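Local structure of fructokinase (5EYN) at residues A[93-102]-A[113-124]; A[240-251]-A[285-296]. The protein catalyses the ATP-dependent phosphorylation of fructose as a fructokinase of the PfkB (ribokinase-like) carbohydrate kinase family. All coordinates share one frame; numbering follows the deposited sequence.

Interaction 1 of 2, residues A[93-102]-A[113-124]; sequences DPVHRTSTVV and FTFMVKPSADQF. With FRU (beta-D-fructofuranose), chain B.
The rings of His96 and Phe124 form an offset stack, planes 5° apart and centroids 3.6 Å from each other; Val95 CG1 lies over the other imidazole face, and a water at the ring's edge links His96 ND1 to Pro119 O. Beyond this stack, 99-102 and 113-115 are paired as an antiparallel beta hairpin, part of the small sheet that lids the sugar site in ribokinase-like enzymes. Val101 and Phe115 make a non-hydrogen-bonded pair on the sugar side. Val101, with CG1 anti to the backbone N (chi1 172°), sends that methyl to Phe113 CD2, and lays CG2 over one face of the Phe115 ring, 3.5 Å from Phe115 CD1. Fructose O2 sits over the centre of the Phe113 ring, 3.5 Å from Phe113 CD1. On the opposite side of the sheet Val102 CG2 meets Met116 CG, and Met116 packs on Thr100 of the second subunit. Where the strand pairing ends, Val117 fits CG1 and CG2 against Arg97 O and Thr98 O, after which the chain passes through cis Pro119. Arg97 reaches away to Glu178 of the second subunit, while Ala121 N donates to Arg97 O at 2.9 Å, from 38° above the carbonyl plane.

Interaction 2 of 2, residues A[240-251]-A[285-296]; sequences ALVATPNSQQIV and QATILDAVKWAN. With ADP (adenosine-5'-diphosphate), chain E.
Val251 O accepts two N-H groups: the backbone N of Ala240, its partner in the strand pair, and the side-chain ND2 of Asn296, 2.9 Å away. The amide comes from well above the carbonyl plane, 62° out of it, and its N-H points at the oxygen at 142°, a bent bond. This hold on ND2 helps fix the rotation of the amide, whose OD1 accepts from ADP O2' at 2.8 Å; Val251 thus acts as a second-shell residue for the ribose contact. ADP is also hydrogen-bonded to Gly239 O, just before the first strand, and Phe268 of helix 264-278 packs on Asn296. Strands 240-244 and 247-251 are a beta hairpin closed by a type II turn at 244-247, at one margin of the large sheet of the ribokinase-like alpha/beta fold, and helix 285-296 packs along one face of it, its axis 33° from that of strand 247-251. Val242 and Val292 meet tip to tip, CG2 to CG2 at 3.7 Å. Val292 CG1 rests on the face of the hairpin, 3.8 Å from Val251 CB and close to Val242 CG2, so that it bridges both strands. Leu289 carries CD2 to Val251 CG2, 3.9 Å away, and crosses the extended Gln249 at about a right angle, its methyls against the end amide. Near the turn, Gln285 bends at chi2 and brings NE2 to 3.2 Å from Thr244 OG1.

Interactions 1 and 2 lie on opposite sides of the chain's centre, with centres about 35 Å apart and nearest atoms about 17 Å apart, and they share no strand or helix. Each involves a beta hairpin, but in 93-102 with 113-124 the hairpin strands face each other across the contact, whereas in 240-251 with 285-296 the whole hairpin receives a helix. Interaction 1 is largely buried, rich in backbone bonds and bridging waters, borders fructose and reaches the second subunit; interaction 2 is partly buried, mostly aliphatic, meets no other chain and touches the ribose of ADP through one amide.

Interaction 1 of 2, residues A[93-102]-A[113-124]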
loop_
_atom_site.group_PDB
_atom_site.type_symbol
_atom_site.label_atom_id
_atom_site.label_comp_id
_atom_site.label_asym_id
_atom_site.label_seq_id
_atom_site.Cartn_x
_atom_site.Cartn_y
_atom_site.Cartn_z
ATOM N N ASP A 93 1.509 0.496 15.902
ATOM C CA ASP A 93 2.559 1.505 15.865
ATOM C C ASP A 93 1.924 2.869 15.658
ATOM O O ASP A 93 0.967 3.002 14.884
ATOM C CB ASP A 93 3.541 1.231 14.730
ATOM C CG ASP A 93 4.761 2.116 14.803
ATOM O OD1 ASP A 93 5.698 1.758 15.541
ATOM O OD2 ASP A 93 4.784 3.173 14.138
ATOM N N PRO A 94 2.454 3.891 16.341
ATOM C CA PRO A 94 1.842 5.219 16.234
ATOM C C PRO A 94 2.021 5.905 14.877
ATOM O O PRO A 94 1.238 6.790 14.544
ATOM C CB PRO A 94 2.547 6.018 17.342
ATOM C CG PRO A 94 3.798 5.274 17.629
ATOM C CD PRO A 94 3.504 3.841 17.377
ATOM N N VAL A 95 3.015 5.494 14.102
ATOM C CA VAL A 95 3.415 6.255 12.921
ATOM C C VAL A 95 3.351 5.453 11.620
ATOM O O VAL A 95 2.909 5.949 10.592
ATOM C CB VAL A 95 4.857 6.804 13.115
ATOM C CG1 VAL A 95 5.435 7.326 11.798
ATOM C CG2 VAL A 95 4.877 7.881 14.193
ATOM N N HIS A 96 3.804 4.215 11.662
ATOM C CA HIS A 96 4.024 3.455 10.445
ATOM C C HIS A 96 2.816 2.620 10.043
ATOM O O HIS A 96 2.029 2.211 10.874
ATOM C CB HIS A 96 5.271 2.596 10.628
ATOM C CG HIS A 96 6.482 3.405 10.946
ATOM N ND1 HIS A 96 7.177 4.090 9.977
ATOM C CD2 HIS A 96 7.099 3.674 12.121
ATOM C CE1 HIS A 96 8.178 4.744 10.541
ATOM N NE2 HIS A 96 8.159 4.498 11.840
ATOM N N ARG A 97 2.700 2.369 8.749
ATOM C CA ARG A 97 1.559 1.710 8.162
ATOM C C ARG A 97 1.714 0.195 8.113
ATOM O O ARG A 97 2.811 -0.349 8.063
ATOM C CB ARG A 97 1.364 2.259 6.751
ATOM C CG ARG A 97 0.810 3.680 6.745
ATOM C CD ARG A 97 -0.689 3.613 6.809
ATOM N NE ARG A 97 -1.294 4.891 7.104
ATOM C CZ ARG A 97 -1.637 5.299 8.314
ATOM N NH1 ARG A 97 -1.421 4.529 9.373
ATOM N NH2 ARG A 97 -2.192 6.492 8.465
ATOM N N THR A 98 0.576 -0.481 8.123
ATOM C CA THR A 98 0.509 -1.923 7.939
ATOM C C THR A 98 1.015 -2.359 6.580
ATOM O O THR A 98 0.720 -1.746 5.547
ATOM C CB THR A 98 -0.929 -2.397 8.105
ATOM O OG1 THR A 98 -1.407 -1.969 9.376
ATOM C CG2 THR A 98 -1.046 -3.910 7.990
ATOM N N SER A 99 1.797 -3.425 6.589
ATOM C CA SER A 99 2.307 -3.989 5.358
ATOM C C SER A 99 1.167 -4.321 4.389
ATOM O O SER A 99 0.160 -4.919 4.768
ATOM C CB SER A 99 3.102 -5.246 5.656
ATOM O OG SER A 99 3.640 -5.777 4.462
ATOM N N THR A 100 1.372 -3.937 3.139
ATOM C CA THR A 100 0.424 -4.116 2.053
ATOM C C THR A 100 1.172 -4.710 0.888
ATOM O O THR A 100 2.122 -4.119 0.392
ATOM C CB THR A 100 -0.184 -2.774 1.654
ATOM O OG1 THR A 100 -0.805 -2.191 2.790
ATOM C CG2 THR A 100 -1.225 -2.943 0.568
ATOM N N VAL A 101 0.734 -5.890 0.455
ATOM C CA VAL A 101 1.469 -6.656 -0.519
ATOM C C VAL A 101 0.568 -6.941 -1.712
ATOM O O VAL A 101 -0.577 -7.367 -1.561
ATOM C CB VAL A 101 1.951 -7.971 0.107
ATOM C CG1 VAL A 101 2.568 -8.884 -0.931
ATOM C CG2 VAL A 101 2.942 -7.687 1.223
ATOM N N VAL A 102 1.073 -6.684 -2.908
ATOM C CA VAL A 102 0.342 -6.985 -4.139
ATOM C C VAL A 102 0.841 -8.315 -4.691
ATOM O O VAL A 102 2.040 -8.527 -4.857
ATOM C CB VAL A 102 0.521 -5.869 -5.179
ATOM C CG1 VAL A 102 -0.210 -6.202 -6.467
ATOM C CG2 VAL A 102 0.031 -4.550 -4.610
ATOM N N PHE A 113 5.320 -11.477 -5.033
ATOM C CA PHE A 113 4.945 -10.403 -4.115
ATOM C C PHE A 113 5.633 -9.087 -4.408
ATOM O O PHE A 113 6.821 -9.061 -4.693
ATOM C CB PHE A 113 5.291 -10.793 -2.677
ATOM C CG PHE A 113 4.650 -12.072 -2.226
ATOM C CD1 PHE A 113 5.433 -13.160 -1.908
ATOM C CD2 PHE A 113 3.276 -12.185 -2.101
ATOM C CE1 PHE A 113 4.856 -14.343 -1.490
ATOM C CE2 PHE A 113 2.691 -13.373 -1.677
ATOM C CZ PHE A 113 3.480 -14.452 -1.372
ATOM N N THR A 114 4.872 -8.002 -4.331
ATOM C CA THR A 114 5.436 -6.663 -4.312
ATOM C C THR A 114 5.035 -5.998 -3.005
ATOM O O THR A 114 3.839 -5.852 -2.716
ATOM C CB THR A 114 4.895 -5.804 -5.468
ATOM O OG1 THR A 114 5.189 -6.432 -6.723
ATOM C CG2 THR A 114 5.522 -4.410 -5.446
ATOM N N PHE A 115 6.027 -5.599 -2.218
ATOM C CA PHE A 115 5.790 -4.953 -0.939
ATOM C C PHE A 115 5.636 -3.457 -1.105
ATOM O O PHE A 115 6.580 -2.771 -1.490
ATOM C CB PHE A 115 6.934 -5.294 0.020
ATOM C CG PHE A 115 6.903 -6.730 0.456
ATOM C CD1 PHE A 115 6.374 -7.082 1.679
ATOM C CD2 PHE A 115 7.318 -7.730 -0.402
ATOM C CE1 PHE A 115 6.282 -8.405 2.051
ATOM C CE2 PHE A 115 7.232 -9.047 -0.030
ATOM C CZ PHE A 115 6.712 -9.395 1.190
ATOM N N MET A 116 4.438 -2.946 -0.853
ATOM C CA MET A 116 4.182 -1.530 -1.059
ATOM C C MET A 116 4.581 -0.646 0.113
ATOM O O MET A 116 4.790 0.555 -0.073
ATOM C CB MET A 116 2.719 -1.277 -1.410
ATOM C CG MET A 116 2.264 -1.957 -2.676
ATOM S SD MET A 116 3.248 -1.580 -4.123
ATOM C CE MET A 116 2.913 0.178 -4.297
ATOM N N VAL A 117 4.681 -1.226 1.305
ATOM C CA VAL A 117 4.979 -0.454 2.509
ATOM C C VAL A 117 6.308 -0.926 3.074
ATOM O O VAL A 117 6.417 -2.026 3.626
ATOM C CB VAL A 117 3.855 -0.584 3.562
ATOM C CG1 VAL A 117 4.154 0.281 4.769
ATOM C CG2 VAL A 117 2.508 -0.207 2.969
ATOM N N LYS A 118 7.312 -0.064 2.946
ATOM C CA LYS A 118 8.675 -0.362 3.349
ATOM C C LYS A 118 9.274 0.907 3.938
ATOM O O LYS A 118 9.452 1.874 3.232
ATOM C CB LYS A 118 9.501 -0.779 2.130
ATOM C CG LYS A 118 9.004 -2.071 1.481
ATOM C CD LYS A 118 10.007 -2.656 0.500
ATOM C CE LYS A 118 10.367 -1.681 -0.588
ATOM N NZ LYS A 118 11.262 -2.315 -1.591
ATOM N N PRO A 119 9.586 0.913 5.238
ATOM C CA PRO A 119 9.375 -0.134 6.241
ATOM C C PRO A 119 7.959 -0.074 6.827
ATOM O O PRO A 119 7.505 0.992 7.234
ATOM C CB PRO A 119 10.427 0.212 7.304
ATOM C CG PRO A 119 10.523 1.706 7.229
ATOM C CD PRO A 119 10.338 2.060 5.791
ATOM N N SER A 120 7.289 -1.215 6.903
ATOM C CA SER A 120 5.984 -1.260 7.538
ATOM C C SER A 120 6.120 -1.334 9.063
ATOM O O SER A 120 7.227 -1.450 9.605
ATOM C CB SER A 120 5.189 -2.450 7.001
ATOM O OG SER A 120 5.963 -3.642 7.074
ATOM N N ALA A 121 4.991 -1.252 9.746
ATOM C CA ALA A 121 4.962 -1.121 11.187
ATOM C C ALA A 121 5.727 -2.217 11.921
ATOM O O ALA A 121 6.348 -1.966 12.953
ATOM C CB ALA A 121 3.513 -1.108 11.663
ATOM N N ASP A 122 5.643 -3.434 11.408
ATOM C CA ASP A 122 6.285 -4.583 12.036
ATOM C C ASP A 122 7.795 -4.428 12.115
ATOM O O ASP A 122 8.421 -5.028 12.978
ATOM C CB ASP A 122 5.916 -5.868 11.269
ATOM C CG ASP A 122 6.132 -5.728 9.789
ATOM O OD1 ASP A 122 7.164 -6.208 9.284
ATOM O OD2 ASP A 122 5.272 -5.105 9.124
ATOM N N GLN A 123 8.369 -3.626 11.227
ATOM C CA GLN A 123 9.807 -3.384 11.237
ATOM C C GLN A 123 10.267 -2.563 12.439
ATOM O O GLN A 123 11.470 -2.448 12.704
ATOM C CB GLN A 123 10.243 -2.710 9.929
ATOM C CG GLN A 123 10.009 -3.580 8.711
ATOM C CD GLN A 123 10.819 -4.849 8.768
ATOM O OE1 GLN A 123 12.020 -4.820 8.574
ATOM N NE2 GLN A 123 10.165 -5.978 9.040
ATOM N N PHE A 124 9.304 -2.043 13.190
ATOM C CA PHE A 124 9.585 -1.213 14.354
ATOM C C PHE A 124 9.302 -1.904 15.684
ATOM O O PHE A 124 9.213 -1.255 16.721
ATOM C CB PHE A 124 8.846 0.115 14.210
ATOM C CG PHE A 124 9.339 0.901 13.042
ATOM C CD1 PHE A 124 8.774 0.747 11.790
ATOM C CD2 PHE A 124 10.428 1.745 13.179
ATOM C CE1 PHE A 124 9.261 1.438 10.714
ATOM C CE2 PHE A 124 10.916 2.435 12.107
ATOM C CZ PHE A 124 10.332 2.294 10.871
HETATM C C1 FRU B . 5.143 -11.885 3.682
HETATM C C2 FRU B . 4.299 -12.683 2.697
HETATM C C3 FRU B . 2.816 -12.379 2.657
HETATM C C4 FRU B . 2.158 -13.703 2.443
HETATM C C5 FRU B . 3.138 -14.631 3.068
HETATM C C6 FRU B . 3.206 -15.992 2.420
HETATM O O1 FRU B . 4.815 -12.200 5.000
HETATM O O2 FRU B . 4.845 -12.451 1.434
HETATM O O3 FRU B . 2.596 -11.421 1.665
HETATM O O4 FRU B . 0.925 -13.826 3.066
HETATM O O5 FRU B . 4.421 -14.028 3.040
HETATM O O6 FRU B . 4.163 -16.814 3.043
HETATM O O HOH W 1 7.052 3.639 7.281
HETATM O O HOH W 2 2.391 -4.889 9.048
HETATM O O HOH W 3 4.603 -3.901 2.597
HETATM O O HOH W 4 3.412 -8.419 -7.339
#

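Interaction 2 of 2, residues A[240-251]-A[285-296]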
loop_
_atom_site.group_PDB
_atom_site.type_symbol
_atom_site.label_atom_id
_atom_site.label_comp_id
_atom_site.label_asym_id
_atom_site.label_seq_id
_atom_site.Cartn_x
_atom_site.Cartn_y
_atom_site.Cartn_z
ATOM N N ALA A 240 8.184 -33.184 1.348
ATOM C CA ALA A 240 9.234 -32.571 2.144
ATOM C C ALA A 240 10.325 -33.568 2.474
ATOM O O ALA A 240 10.059 -34.747 2.712
ATOM C CB ALA A 240 8.658 -32.009 3.414
ATOM N N LEU A 241 11.561 -33.087 2.463
ATOM C CA LEU A 241 12.698 -33.843 2.946
ATOM C C LEU A 241 12.890 -33.499 4.408
ATOM O O LEU A 241 12.965 -32.335 4.782
ATOM C CB LEU A 241 13.944 -33.513 2.130
ATOM C CG LEU A 241 15.180 -34.348 2.495
ATOM C CD1 LEU A 241 16.196 -34.336 1.377
ATOM C CD2 LEU A 241 15.850 -33.847 3.752
ATOM N N VAL A 242 12.977 -34.528 5.236
ATOM C CA VAL A 242 13.109 -34.366 6.676
ATOM C C VAL A 242 14.510 -34.810 7.073
ATOM O O VAL A 242 14.897 -35.943 6.817
ATOM C CB VAL A 242 12.063 -35.218 7.411
ATOM C CG1 VAL A 242 12.180 -35.029 8.908
ATOM C CG2 VAL A 242 10.653 -34.880 6.929
ATOM N N ALA A 243 15.277 -33.888 7.641
ATOM C CA ALA A 243 16.661 -34.159 8.002
ATOM C C ALA A 243 16.852 -33.969 9.501
ATOM O O ALA A 243 16.660 -32.875 10.040
ATOM C CB ALA A 243 17.615 -33.254 7.231
ATOM N N THR A 244 17.211 -35.061 10.157
ATOM C CA THR A 244 17.522 -35.073 11.576
ATOM C C THR A 244 18.891 -35.725 11.691
ATOM O O THR A 244 19.423 -36.196 10.706
ATOM C CB THR A 244 16.464 -35.851 12.352
ATOM O OG1 THR A 244 16.342 -37.157 11.785
ATOM C CG2 THR A 244 15.132 -35.127 12.278
ATOM N N PRO A 245 19.493 -35.741 12.889
ATOM C CA PRO A 245 20.856 -36.285 12.923
ATOM C C PRO A 245 20.960 -37.715 12.372
ATOM O O PRO A 245 20.244 -38.628 12.775
ATOM C CB PRO A 245 21.215 -36.221 14.408
ATOM C CG PRO A 245 20.421 -35.055 14.911
ATOM C CD PRO A 245 19.116 -35.101 14.159
ATOM N N ASN A 246 21.853 -37.864 11.404
ATOM C CA ASN A 246 22.135 -39.129 10.753
ATOM C C ASN A 246 20.942 -39.752 10.032
ATOM O O ASN A 246 20.924 -40.948 9.777
ATOM C CB ASN A 246 22.743 -40.086 11.776
ATOM C CG ASN A 246 23.905 -39.459 12.500
ATOM O OD1 ASN A 246 24.713 -38.755 11.895
ATOM N ND2 ASN A 246 23.967 -39.658 13.798
ATOM N N SER A 247 19.961 -38.933 9.657
ATOM C CA SER A 247 18.795 -39.453 8.948
ATOM C C SER A 247 18.212 -38.424 7.996
ATOM O O SER A 247 18.053 -37.259 8.341
ATOM C CB SER A 247 17.742 -39.903 9.963
ATOM O OG SER A 247 16.564 -40.366 9.333
ATOM N N GLN A 248 17.915 -38.871 6.780
ATOM C CA GLN A 248 17.177 -38.068 5.804
ATOM C C GLN A 248 16.085 -38.953 5.244
ATOM O O GLN A 248 16.316 -40.125 4.953
ATOM C CB GLN A 248 18.065 -37.609 4.647
ATOM C CG GLN A 248 19.142 -36.605 5.005
ATOM C CD GLN A 248 19.896 -36.134 3.776
ATOM O OE1 GLN A 248 19.392 -36.229 2.655
ATOM N NE2 GLN A 248 21.107 -35.627 3.977
ATOM N N GLN A 249 14.902 -38.382 5.083
ATOM C CA GLN A 249 13.768 -39.116 4.588
ATOM C C GLN A 249 12.808 -38.184 3.876
ATOM O O GLN A 249 12.492 -37.116 4.384
ATOM C CB GLN A 249 13.067 -39.732 5.778
ATOM C CG GLN A 249 11.958 -40.635 5.441
ATOM C CD GLN A 249 11.476 -41.333 6.677
ATOM O OE1 GLN A 249 12.222 -41.466 7.653
ATOM N NE2 GLN A 249 10.221 -41.759 6.669
ATOM N N ILE A 250 12.349 -38.590 2.699
ATOM C CA ILE A 250 11.319 -37.848 1.994
ATOM C C ILE A 250 9.959 -38.317 2.466
ATOM O O ILE A 250 9.684 -39.512 2.525
ATOM C CB ILE A 250 11.428 -38.000 0.479
ATOM C CG1 ILE A 250 12.721 -37.356 -0.024
ATOM C CG2 ILE A 250 10.230 -37.351 -0.183
ATOM C CD1 ILE A 250 12.972 -37.556 -1.500
ATOM N N VAL A 251 9.126 -37.352 2.818
ATOM C CA VAL A 251 7.772 -37.600 3.260
ATOM C C VAL A 251 6.859 -36.877 2.283
ATOM O O VAL A 251 6.959 -35.657 2.089
ATOM C CB VAL A 251 7.561 -37.061 4.682
ATOM C CG1 VAL A 251 6.133 -37.289 5.138
ATOM C CG2 VAL A 251 8.544 -37.707 5.643
ATOM N N GLN A 285 11.297 -39.338 16.693
ATOM C CA GLN A 285 11.273 -39.434 15.240
ATOM C C GLN A 285 9.857 -39.716 14.712
ATOM O O GLN A 285 9.449 -39.122 13.724
ATOM C CB GLN A 285 12.293 -40.465 14.746
ATOM C CG GLN A 285 12.681 -40.315 13.274
ATOM C CD GLN A 285 13.400 -38.999 12.951
ATOM O OE1 GLN A 285 13.743 -38.215 13.842
ATOM N NE2 GLN A 285 13.626 -38.758 11.668
ATOM N N ALA A 286 9.096 -40.573 15.391
ATOM C CA ALA A 286 7.727 -40.863 14.967
ATOM C C ALA A 286 6.862 -39.612 15.028
ATOM O O ALA A 286 6.035 -39.369 14.152
ATOM C CB ALA A 286 7.122 -41.961 15.832
ATOM N N THR A 287 7.047 -38.823 16.080
ATOM C CA THR A 287 6.311 -37.581 16.239
ATOM C C THR A 287 6.644 -36.622 15.095
ATOM O O THR A 287 5.767 -35.992 14.520
ATOM C CB THR A 287 6.660 -36.920 17.586
ATOM O OG1 THR A 287 6.229 -37.768 18.650
ATOM C CG2 THR A 287 5.997 -35.559 17.736
ATOM N N ILE A 288 7.924 -36.486 14.786
ATOM C CA ILE A 288 8.339 -35.589 13.720
ATOM C C ILE A 288 7.755 -36.035 12.379
ATOM O O ILE A 288 7.237 -35.215 11.617
ATOM C CB ILE A 288 9.863 -35.515 13.663
ATOM C CG1 ILE A 288 10.362 -34.718 14.865
ATOM C CG2 ILE A 288 10.343 -34.908 12.352
ATOM C CD1 ILE A 288 11.853 -34.755 15.039
ATOM N N LEU A 289 7.856 -37.318 12.063
ATOM C CA LEU A 289 7.400 -37.757 10.747
ATOM C C LEU A 289 5.889 -37.598 10.602
ATOM O O LEU A 289 5.396 -37.236 9.535
ATOM C CB LEU A 289 7.817 -39.200 10.491
ATOM C CG LEU A 289 9.323 -39.424 10.352
ATOM C CD1 LEU A 289 9.592 -40.912 10.298
ATOM C CD2 LEU A 289 9.884 -38.744 9.115
ATOM N N ASP A 290 5.154 -37.875 11.674
ATOM C CA ASP A 290 3.712 -37.631 11.687
ATOM C C ASP A 290 3.398 -36.134 11.549
ATOM O O ASP A 290 2.458 -35.747 10.845
ATOM C CB ASP A 290 3.107 -38.185 12.984
ATOM C CG ASP A 290 1.654 -37.810 13.153
ATOM O OD1 ASP A 290 0.800 -38.531 12.614
ATOM O OD2 ASP A 290 1.356 -36.799 13.818
ATOM N N ALA A 291 4.178 -35.286 12.210
ATOM C CA ALA A 291 3.959 -33.842 12.115
ATOM C C ALA A 291 4.158 -33.354 10.689
ATOM O O ALA A 291 3.422 -32.484 10.226
ATOM C CB ALA A 291 4.873 -33.084 13.065
ATOM N N VAL A 292 5.120 -33.944 9.986
ATOM C CA VAL A 292 5.377 -33.594 8.589
ATOM C C VAL A 292 4.260 -34.119 7.680
ATOM O O VAL A 292 3.907 -33.475 6.697
ATOM C CB VAL A 292 6.760 -34.091 8.125
ATOM C CG1 VAL A 292 6.988 -33.850 6.643
ATOM C CG2 VAL A 292 7.845 -33.382 8.912
ATOM N N LYS A 293 3.682 -35.261 8.014
ATOM C CA LYS A 293 2.534 -35.738 7.262
ATOM C C LYS A 293 1.382 -34.738 7.371
ATOM O O LYS A 293 0.734 -34.409 6.379
ATOM C CB LYS A 293 2.114 -37.114 7.790
ATOM C CG LYS A 293 0.858 -37.692 7.174
ATOM C CD LYS A 293 0.558 -39.101 7.729
ATOM C CE LYS A 293 -0.648 -39.737 7.037
ATOM N NZ LYS A 293 -0.898 -41.117 7.531
ATOM N N TRP A 294 1.123 -34.253 8.579
ATOM C CA TRP A 294 0.131 -33.202 8.769
ATOM C C TRP A 294 0.513 -31.954 7.984
ATOM O O TRP A 294 -0.331 -31.335 7.335
ATOM C CB TRP A 294 -0.001 -32.840 10.249
ATOM C CG TRP A 294 -0.877 -33.771 11.051
ATOM C CD1 TRP A 294 -0.806 -35.141 11.107
ATOM C CD2 TRP A 294 -1.959 -33.395 11.907
ATOM N NE1 TRP A 294 -1.779 -35.632 11.947
ATOM C CE2 TRP A 294 -2.500 -34.581 12.449
ATOM C CE3 TRP A 294 -2.518 -32.170 12.278
ATOM C CZ2 TRP A 294 -3.573 -34.570 13.332
ATOM C CZ3 TRP A 294 -3.587 -32.160 13.144
ATOM C CH2 TRP A 294 -4.100 -33.352 13.668
ATOM N N ALA A 295 1.780 -31.553 8.081
ATOM C CA ALA A 295 2.269 -30.373 7.384
ATOM C C ALA A 295 1.996 -30.446 5.881
ATOM O O ALA A 295 1.518 -29.487 5.267
ATOM C CB ALA A 295 3.764 -30.211 7.639
ATOM N N ASN A 296 2.302 -31.594 5.283
ATOM C CA ASN A 296 2.064 -31.764 3.857
ATOM C C ASN A 296 0.576 -31.649 3.524
ATOM O O ASN A 296 0.219 -31.049 2.517
ATOM C CB ASN A 296 2.584 -33.111 3.381
ATOM C CG ASN A 296 4.064 -33.120 3.079
ATOM O OD1 ASN A 296 4.657 -32.114 2.680
ATOM N ND2 ASN A 296 4.661 -34.293 3.215
HETATM P PB ADP E . 4.383 -21.483 -0.363
HETATM O O1B ADP E . 3.507 -20.898 0.714
HETATM O O2B ADP E . 5.741 -20.818 -0.361
HETATM O O3B ADP E . 3.711 -21.265 -1.696
HETATM P PA ADP E . 5.077 -24.056 -1.174
HETATM O O1A ADP E . 4.233 -23.744 -2.397
HETATM O O2A ADP E . 6.501 -23.670 -1.506
HETATM O O3A ADP E . 4.545 -23.043 -0.086
HETATM O "O5'" ADP E . 5.068 -25.611 -0.787
HETATM C "C5'" ADP E . 5.095 -26.026 0.533
HETATM C "C4'" ADP E . 4.326 -27.290 0.839
HETATM O "O4'" ADP E . 3.002 -27.177 0.367
HETATM C "C3'" ADP E . 4.883 -28.548 0.274
HETATM O "O3'" ADP E . 5.883 -29.074 1.094
HETATM C "C2'" ADP E . 3.689 -29.412 0.250
HETATM O "O2'" ADP E . 3.359 -29.916 1.489
HETATM C "C1'" ADP E . 2.643 -28.439 -0.122
HETATM N N9 ADP E . 2.415 -28.324 -1.534
HETATM C C8 ADP E . 2.803 -27.332 -2.357
HETATM N N7 ADP E . 2.378 -27.569 -3.588
HETATM C C5 ADP E . 1.701 -28.718 -3.595
HETATM C C6 ADP E . 1.029 -29.462 -4.551
HETATM N N6 ADP E . 0.972 -29.035 -5.914
HETATM N N1 ADP E . 0.442 -30.600 -4.194
HETATM C C2 ADP E . 0.456 -31.059 -2.929
HETATM N N3 ADP E . 1.101 -30.364 -1.963
HETATM C C4 ADP E . 1.713 -29.215 -2.280
#